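Side-chain contacts in dUTPase (PDB 3H6X), which probably hydrolyses dUTP to dUMP and diphosphate, as a trimeric magnesium-binding enzyme of the dUTPase family: residues 3-8 / 122-127; 7-12 / 17-22. All coordinates share one frame; numbering follows the deposited sequence.

In the fold
Both interactions start from strand 6-9 of the jelly-roll beta-barrel, and F7 belongs to each. Interaction 1 is a buried contact across the barrel, bringing the N-terminal segment onto strand 118-126. Interaction 2 is local, only partly buried, and packs the same strand onto the following loop, residues 17-22. Both contacts reach a second subunit, and neither has a hydrogen bond between its segments. Interaction 1 combines an aromatic pair with an arginine methylene chain whose guanidinium forms a salt bridge with E60, whereas interaction 2 rests on a proline-aromatic CH-pi contact and leucine packing. F7 links them, with F124 and P20 lying over opposite faces of its ring.

Interaction 1 (3-8 / 122-127); sequences KTRGFE and GVFMPF
R5 faces F124 with their CA atoms 8.3 Å apart, and the register runs in opposite senses to F7 and G122, where the CA separation grows to 10.3 Å. At such distances, and with no hydrogen bond between them, the segments belong to different sheets of the jelly-roll barrel: strand 6-9 pairs with 52-55, strand 118-126 with 30-33 and 60-66. Side chains therefore bridge the gap, and F124 takes part in every close contact. Its ring edge points at the face of F7 in an offset edge-to-face pair, with centroids 5.4 Å apart and planes at 61°. The closest atoms are F7 CE2 and F124 CE2, separated by 3.7 Å, with the CZ atoms of both rings close behind. L62 of strand 60-66 packs against both rings, and so does I130 of a second subunit.

R5 lies over part of one face of the F124 ring: its CD meets the root of the ring, 3.9 Å from F124 CG, while R5 CG stands above the rim. With chi1 at 69°, CG lies between the backbone N and carbonyl carbon; a bend at chi3 (66°) then turns the guanidinium away from the ring, to a salt bridge with E60 and a hydrogen bond to the carbonyl of L129 in the second subunit. G6 brings backbone near the same ring, its N lying 4.1 Å from F124 CZ.

Interaction 2 (7-12 / 17-22); sequences FELITD and NLLPKR
F7 and P20 open this contact between strand 6-9 of the jelly-roll barrel and the loop that leads toward strand 30-33. The proline lies over the face of the F7 ring opposite the one met by F124: P20 CG sits 3.6 Å from the ring centroid and 11° off its normal, a well-centred CH-pi contact. P20 CD extends this toward the root of the ring, 3.6 Å from F7 CG. Because P20 also touches Y30 and L32, the loop carries the packing across to strand 30-33.

Next along the strand, E8 points away at CB, its carboxylate forming a salt bridge with K3 and a hydrogen bond with Y90 OH, and offers backbone instead: its CA lies 4.0 Å from L19 CD2. The same methyl approaches F7 O and L9 N, each at 3.8 Å, so one branch of L19 lies against the strand backbone from F7 to L9.

L9 closes the contact. Its CG is anti to the carbonyl carbon (chi1 -67°), and from there its branched end reaches two leucines, crossing each at about a right angle. CG faces L19 CD2 at 4.2 Å, while L9 CD2 rests 3.9 Å from L18 CB.

Interaction 1 (3-8 / 122-127)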
ATOM      1  N   LYS B   3      -7.841  -2.637  27.765  1.00 15.07           N
ATOM      2  CA  LYS B   3      -6.757  -2.249  26.850  1.00 11.68           C
ATOM      3  C   LYS B   3      -6.661  -3.291  25.740  1.00 12.57           C
ATOM      4  O   LYS B   3      -6.488  -4.481  26.003  1.00 17.61           O
ATOM      5  CB  LYS B   3      -5.432  -2.126  27.612  1.00 14.93           C
ATOM      6  CG  LYS B   3      -4.323  -1.431  26.835  1.00 16.47           C
ATOM      7  CD  LYS B   3      -2.967  -1.567  27.556  1.00 17.71           C
ATOM      8  CE  LYS B   3      -1.857  -0.791  26.866  1.00 20.27           C
ATOM      9  NZ  LYS B   3      -1.830   0.597  27.345  1.00 30.48           N
ATOM     10  N   THR B   4      -6.788  -2.823  24.501  1.00 10.19           N
ATOM     11  CA  THR B   4      -6.961  -3.663  23.336  1.00  8.66           C
ATOM     12  C   THR B   4      -5.977  -3.251  22.226  1.00  7.59           C
ATOM     13  O   THR B   4      -5.028  -3.971  21.920  1.00  8.87           O
ATOM     14  CB  THR B   4      -8.406  -3.568  22.831  1.00 14.62           C
ATOM     15  OG1 THR B   4      -9.307  -4.044  23.853  1.00 15.93           O
ATOM     16  CG2 THR B   4      -8.583  -4.408  21.592  1.00 15.19           C
ATOM     17  N   ARG B   5      -6.188  -2.075  21.652  1.00  8.36           N
ATOM     18  CA  ARG B   5      -5.226  -1.515  20.694  1.00  6.36           C
ATOM     19  C   ARG B   5      -5.274   0.008  20.762  1.00  6.84           C
ATOM     20  O   ARG B   5      -6.277   0.575  21.193  1.00  6.99           O
ATOM     21  CB  ARG B   5      -5.516  -2.001  19.273  1.00  6.43           C
ATOM     22  CG  ARG B   5      -6.822  -1.405  18.696  1.00  6.38           C
ATOM     23  CD  ARG B   5      -7.264  -2.177  17.434  1.00  5.90           C
ATOM     24  NE  ARG B   5      -7.650  -3.559  17.743  1.00  6.59           N
ATOM     25  CZ  ARG B   5      -8.865  -3.915  18.151  1.00  8.37           C
ATOM     26  NH1 ARG B   5      -9.821  -3.000  18.295  1.00  8.35           N
ATOM     27  NH2 ARG B   5      -9.127  -5.185  18.401  1.00  8.14           N
ATOM     28  N   GLY B   6      -4.184   0.672  20.381  1.00  6.55           N
ATOM     29  CA  GLY B   6      -4.190   2.125  20.400  1.00  7.27           C
ATOM     30  C   GLY B   6      -2.786   2.715  20.341  1.00  7.41           C
ATOM     31  O   GLY B   6      -1.809   2.001  20.053  1.00  6.20           O
ATOM     32  N   PHE B   7      -2.704   4.023  20.600  1.00  5.22           N
ATOM     33  CA  PHE B   7      -1.439   4.762  20.569  1.00  4.76           C
ATOM     34  C   PHE B   7      -1.106   5.333  21.928  1.00  7.86           C
ATOM     35  O   PHE B   7      -1.992   5.700  22.713  1.00  8.22           O
ATOM     36  CB  PHE B   7      -1.529   5.948  19.593  1.00  5.70           C
ATOM     37  CG  PHE B   7      -1.809   5.542  18.182  1.00  6.32           C
ATOM     38  CD1 PHE B   7      -0.774   5.135  17.359  1.00  5.69           C
ATOM     39  CD2 PHE B   7      -3.106   5.546  17.680  1.00  6.30           C
ATOM     40  CE1 PHE B   7      -1.032   4.744  16.032  1.00  6.75           C
ATOM     41  CE2 PHE B   7      -3.362   5.159  16.373  1.00  7.41           C
ATOM     42  CZ  PHE B   7      -2.319   4.766  15.547  1.00  6.63           C
ATOM     43  N   GLU B   8       0.193   5.445  22.176  1.00  5.48           N
ATOM     44  CA  GLU B   8       0.696   6.124  23.365  1.00  6.40           C
ATOM     45  C   GLU B   8       1.856   7.002  22.944  1.00  6.32           C
ATOM     46  O   GLU B   8       2.568   6.689  21.993  1.00  5.99           O
ATOM     47  CB  GLU B   8       1.178   5.106  24.396  1.00  8.10           C
ATOM     48  CG  GLU B   8       0.031   4.302  25.044  1.00 10.36           C
ATOM     49  CD  GLU B   8       0.531   3.150  25.880  1.00 12.96           C
ATOM     50  OE1 GLU B   8       1.726   2.804  25.778  1.00 12.37           O
ATOM     51  OE2 GLU B   8      -0.294   2.588  26.643  1.00 13.76           O
ATOM     52  N   GLY B 122      -2.946   5.818   9.946  1.00  5.92           N
ATOM     53  CA  GLY B 122      -2.742   4.453  10.399  1.00  5.73           C
ATOM     54  C   GLY B 122      -4.062   3.700  10.507  1.00  6.76           C
ATOM     55  O   GLY B 122      -5.034   4.216  11.058  1.00  7.28           O
ATOM     56  N   VAL B 123      -4.084   2.475   9.987  1.00  5.44           N
ATOM     57  CA  VAL B 123      -5.270   1.624  10.035  1.00  4.58           C
ATOM     58  C   VAL B 123      -4.916   0.294  10.705  1.00  5.58           C
ATOM     59  O   VAL B 123      -3.951  -0.357  10.319  1.00  6.55           O
ATOM     60  CB  VAL B 123      -5.822   1.343   8.619  1.00  4.36           C
ATOM     61  CG1 VAL B 123      -7.111   0.518   8.710  1.00  6.09           C
ATOM     62  CG2 VAL B 123      -6.064   2.657   7.854  1.00  5.46           C
ATOM     63  N   PHE B 124      -5.692  -0.104  11.710  1.00  5.24           N
ATOM     64  CA  PHE B 124      -5.489  -1.385  12.389  1.00  5.45           C
ATOM     65  C   PHE B 124      -6.326  -2.463  11.718  1.00  5.60           C
ATOM     66  O   PHE B 124      -7.514  -2.232  11.456  1.00  6.84           O
ATOM     67  CB  PHE B 124      -5.959  -1.277  13.843  1.00  5.45           C
ATOM     68  CG  PHE B 124      -5.095  -0.391  14.716  1.00  5.91           C
ATOM     69  CD1 PHE B 124      -4.043  -0.933  15.449  1.00  6.78           C
ATOM     70  CD2 PHE B 124      -5.350   0.963  14.818  1.00  5.96           C
ATOM     71  CE1 PHE B 124      -3.274  -0.141  16.264  1.00  5.55           C
ATOM     72  CE2 PHE B 124      -4.588   1.770  15.645  1.00  7.07           C
ATOM     73  CZ  PHE B 124      -3.541   1.222  16.365  1.00  6.37           C
HETATM   74  N   MSE B 125      -5.731  -3.631  11.467  1.00  6.05           N
HETATM   75  CA  MSE B 125      -6.429  -4.691  10.724  1.00  6.19           C
HETATM   76  C   MSE B 125      -5.980  -6.062  11.233  1.00  5.98           C
HETATM   77  O   MSE B 125      -4.910  -6.179  11.815  1.00  6.66           O
HETATM   78  CB  MSE B 125      -6.139  -4.586   9.219  1.00  9.12           C
HETATM   79  CG  MSE B 125      -6.576  -3.264   8.611  1.00 11.36           C
HETATM   80 SE   MSE B 125      -6.244  -3.290   6.701  0.70 22.14          SE
HETATM   81  CE  MSE B 125      -7.817  -4.114   6.092  1.00 29.21           C
ATOM     82  N   PRO B 126      -6.797  -7.099  10.987  1.00  7.17           N
ATOM     83  CA  PRO B 126      -6.402  -8.477  11.322  1.00  6.90           C
ATOM     84  C   PRO B 126      -5.506  -9.064  10.231  1.00  8.93           C
ATOM     85  O   PRO B 126      -5.606  -8.692   9.052  1.00  9.00           O
ATOM     86  CB  PRO B 126      -7.740  -9.231  11.314  1.00  9.40           C
ATOM     87  CG  PRO B 126      -8.548  -8.493  10.276  1.00  9.70           C
ATOM     88  CD  PRO B 126      -8.172  -7.031  10.451  1.00  9.02           C
ATOM     89  N   PHE B 127      -4.627  -9.973  10.621  1.00  5.87           N
ATOM     90  CA  PHE B 127      -3.874 -10.764   9.642  1.00  6.26           C
ATOM     91  C   PHE B 127      -3.934 -12.246  10.009  1.00  6.70           C
ATOM     92  O   PHE B 127      -4.324 -12.600  11.121  1.00  7.44           O
ATOM     93  CB  PHE B 127      -2.420 -10.297   9.518  1.00  6.24           C
ATOM     94  CG  PHE B 127      -1.555 -10.632  10.703  1.00  6.24           C
ATOM     95  CD1 PHE B 127      -1.385  -9.714  11.724  1.00  8.39           C
ATOM     96  CD2 PHE B 127      -0.883 -11.851  10.779  1.00  6.77           C
ATOM     97  CE1 PHE B 127      -0.584  -9.989  12.805  1.00  8.46           C
ATOM     98  CE2 PHE B 127      -0.058 -12.141  11.877  1.00 10.38           C
ATOM     99  CZ  PHE B 127       0.081 -11.195  12.893  1.00  8.24           C
TER

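Interaction 2 (7-12 / 17-22)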
ATOM      1  N   PHE B   7      -2.704   4.023  20.600  1.00  5.22           N
ATOM      2  CA  PHE B   7      -1.439   4.762  20.569  1.00  4.76           C
ATOM      3  C   PHE B   7      -1.106   5.333  21.928  1.00  7.86           C
ATOM      4  O   PHE B   7      -1.992   5.700  22.713  1.00  8.22           O
ATOM      5  CB  PHE B   7      -1.529   5.948  19.593  1.00  5.70           C
ATOM      6  CG  PHE B   7      -1.809   5.542  18.182  1.00  6.32           C
ATOM      7  CD1 PHE B   7      -0.774   5.135  17.359  1.00  5.69           C
ATOM      8  CD2 PHE B   7      -3.106   5.546  17.680  1.00  6.30           C
ATOM      9  CE1 PHE B   7      -1.032   4.744  16.032  1.00  6.75           C
ATOM     10  CE2 PHE B   7      -3.362   5.159  16.373  1.00  7.41           C
ATOM     11  CZ  PHE B   7      -2.319   4.766  15.547  1.00  6.63           C
ATOM     12  N   GLU B   8       0.193   5.445  22.176  1.00  5.48           N
ATOM     13  CA  GLU B   8       0.696   6.124  23.365  1.00  6.40           C
ATOM     14  C   GLU B   8       1.856   7.002  22.944  1.00  6.32           C
ATOM     15  O   GLU B   8       2.568   6.689  21.993  1.00  5.99           O
ATOM     16  CB  GLU B   8       1.178   5.106  24.396  1.00  8.10           C
ATOM     17  CG  GLU B   8       0.031   4.302  25.044  1.00 10.36           C
ATOM     18  CD  GLU B   8       0.531   3.150  25.880  1.00 12.96           C
ATOM     19  OE1 GLU B   8       1.726   2.804  25.778  1.00 12.37           O
ATOM     20  OE2 GLU B   8      -0.294   2.588  26.643  1.00 13.76           O
ATOM     21  N   LEU B   9       2.042   8.120  23.637  1.00  6.81           N
ATOM     22  CA  LEU B   9       3.261   8.902  23.434  1.00  7.83           C
ATOM     23  C   LEU B   9       4.483   8.110  23.884  1.00  7.58           C
ATOM     24  O   LEU B   9       4.450   7.424  24.923  1.00  8.34           O
ATOM     25  CB  LEU B   9       3.205  10.185  24.267  1.00  7.65           C
ATOM     26  CG  LEU B   9       2.153  11.209  23.865  1.00 10.53           C
ATOM     27  CD1 LEU B   9       2.165  12.398  24.816  1.00 12.13           C
ATOM     28  CD2 LEU B   9       2.393  11.671  22.424  1.00 12.45           C
ATOM     29  N   ILE B  10       5.572   8.208  23.130  1.00  6.78           N
ATOM     30  CA  ILE B  10       6.827   7.634  23.618  1.00  6.77           C
ATOM     31  C   ILE B  10       7.352   8.550  24.718  1.00  9.25           C
ATOM     32  O   ILE B  10       6.902   9.679  24.850  1.00  9.20           O
ATOM     33  CB  ILE B  10       7.881   7.479  22.496  1.00  7.85           C
ATOM     34  CG1 ILE B  10       8.238   8.844  21.893  1.00  8.78           C
ATOM     35  CG2 ILE B  10       7.372   6.534  21.423  1.00  9.96           C
ATOM     36  CD1 ILE B  10       9.415   8.805  20.929  1.00  9.71           C
ATOM     37  N   THR B  11       8.285   8.066  25.526  1.00 10.38           N
ATOM     38  CA  THR B  11       8.740   8.857  26.652  1.00 11.90           C
ATOM     39  C   THR B  11       9.361  10.203  26.241  1.00 13.13           C
ATOM     40  O   THR B  11       9.321  11.152  27.012  1.00 15.20           O
ATOM     41  CB  THR B  11       9.614   8.035  27.616  1.00 19.18           C
ATOM     42  OG1 THR B  11      10.693   7.465  26.898  1.00 24.64           O
ATOM     43  CG2 THR B  11       8.801   6.919  28.244  1.00 21.30           C
ATOM     44  N   ASP B  12       9.892  10.288  25.020  1.00  9.65           N
ATOM     45  CA  ASP B  12      10.581  11.489  24.552  1.00 11.72           C
ATOM     46  C   ASP B  12       9.643  12.659  24.237  1.00 14.16           C
ATOM     47  O   ASP B  12      10.100  13.785  24.032  1.00 13.23           O
ATOM     48  CB  ASP B  12      11.414  11.210  23.304  1.00 13.46           C
ATOM     49  CG  ASP B  12      12.740  10.547  23.620  1.00 23.07           C
ATOM     50  OD1 ASP B  12      13.154  10.550  24.807  1.00 22.46           O
ATOM     51  OD2 ASP B  12      13.363  10.045  22.661  1.00 22.98           O
ATOM     52  N   ASN B  17      -1.359  16.450  21.833  1.00 10.14           N
ATOM     53  CA  ASN B  17      -1.822  16.778  20.494  1.00 15.45           C
ATOM     54  C   ASN B  17      -1.342  15.744  19.479  1.00 12.80           C
ATOM     55  O   ASN B  17      -1.935  15.591  18.417  1.00 10.71           O
ATOM     56  CB  ASN B  17      -1.301  18.156  20.092  1.00 16.83           C
ATOM     57  CG  ASN B  17      -2.174  18.828  19.053  1.00 35.14           C
ATOM     58  OD1 ASN B  17      -3.324  18.447  18.850  1.00 41.37           O
ATOM     59  ND2 ASN B  17      -1.632  19.844  18.399  1.00 43.89           N
ATOM     60  N   LEU B  18      -0.248  15.052  19.798  1.00  7.67           N
ATOM     61  CA  LEU B  18       0.305  14.052  18.866  1.00  7.47           C
ATOM     62  C   LEU B  18      -0.447  12.728  18.864  1.00  8.81           C
ATOM     63  O   LEU B  18      -0.205  11.887  18.007  1.00  8.10           O
ATOM     64  CB  LEU B  18       1.773  13.758  19.176  1.00  6.90           C
ATOM     65  CG  LEU B  18       2.709  14.947  19.004  1.00  9.23           C
ATOM     66  CD1 LEU B  18       4.133  14.618  19.474  1.00 10.27           C
ATOM     67  CD2 LEU B  18       2.717  15.387  17.553  1.00 10.61           C
ATOM     68  N   LEU B  19      -1.339  12.523  19.826  1.00  6.80           N
ATOM     69  CA  LEU B  19      -2.068  11.256  19.869  1.00  7.45           C
ATOM     70  C   LEU B  19      -3.075  11.227  18.703  1.00 10.35           C
ATOM     71  O   LEU B  19      -3.917  12.110  18.599  1.00 10.46           O
ATOM     72  CB  LEU B  19      -2.783  11.107  21.221  1.00  9.16           C
ATOM     73  CG  LEU B  19      -1.849  10.774  22.401  1.00 10.37           C
ATOM     74  CD1 LEU B  19      -2.585  10.911  23.718  1.00 15.17           C
ATOM     75  CD2 LEU B  19      -1.265   9.377  22.260  1.00 10.11           C
ATOM     76  N   PRO B  20      -2.980  10.213  17.819  1.00  8.80           N
ATOM     77  CA  PRO B  20      -3.789  10.235  16.585  1.00  8.83           C
ATOM     78  C   PRO B  20      -5.287  10.087  16.826  1.00  9.87           C
ATOM     79  O   PRO B  20      -5.702   9.357  17.726  1.00 11.83           O
ATOM     80  CB  PRO B  20      -3.279   9.012  15.800  1.00  7.86           C
ATOM     81  CG  PRO B  20      -1.889   8.751  16.355  1.00  9.51           C
ATOM     82  CD  PRO B  20      -1.983   9.127  17.815  1.00  7.70           C
ATOM     83  N   LYS B  21      -6.080  10.775  16.003  1.00  9.83           N
ATOM     84  CA  LYS B  21      -7.523  10.572  16.038  1.00  9.61           C
ATOM     85  C   LYS B  21      -8.055  10.419  14.626  1.00  9.50           C
ATOM     86  O   LYS B  21      -7.353  10.727  13.657  1.00  9.84           O
ATOM     87  CB  LYS B  21      -8.221  11.733  16.745  1.00 14.73           C
ATOM     88  CG  LYS B  21      -8.159  13.041  15.995  1.00 23.61           C
ATOM     89  CD  LYS B  21      -8.868  14.151  16.769  1.00 30.63           C
ATOM     90  CE  LYS B  21      -8.711  15.509  16.076  1.00 33.73           C
ATOM     91  NZ  LYS B  21      -9.420  16.589  16.838  1.00 45.75           N
ATOM     92  N   ARG B  22      -9.283   9.924  14.504  1.00  9.68           N
ATOM     93  CA  ARG B  22      -9.902   9.808  13.186  1.00  9.86           C
ATOM     94  C   ARG B  22     -10.603  11.112  12.874  1.00 11.76           C
ATOM     95  O   ARG B  22     -11.183  11.741  13.777  1.00 11.86           O
ATOM     96  CB  ARG B  22     -10.904   8.655  13.150  1.00 10.18           C
ATOM     97  CG  ARG B  22     -10.279   7.301  13.420  1.00 10.33           C
ATOM     98  CD  ARG B  22     -11.291   6.205  13.198  1.00 11.08           C
ATOM     99  NE  ARG B  22     -12.366   6.255  14.180  1.00 10.88           N
ATOM    100  CZ  ARG B  22     -13.617   5.893  13.919  1.00 13.83           C
ATOM    101  NH1 ARG B  22     -13.947   5.476  12.706  1.00 13.75           N
ATOM    102  NH2 ARG B  22     -14.537   5.938  14.873  1.00 14.54           N
TER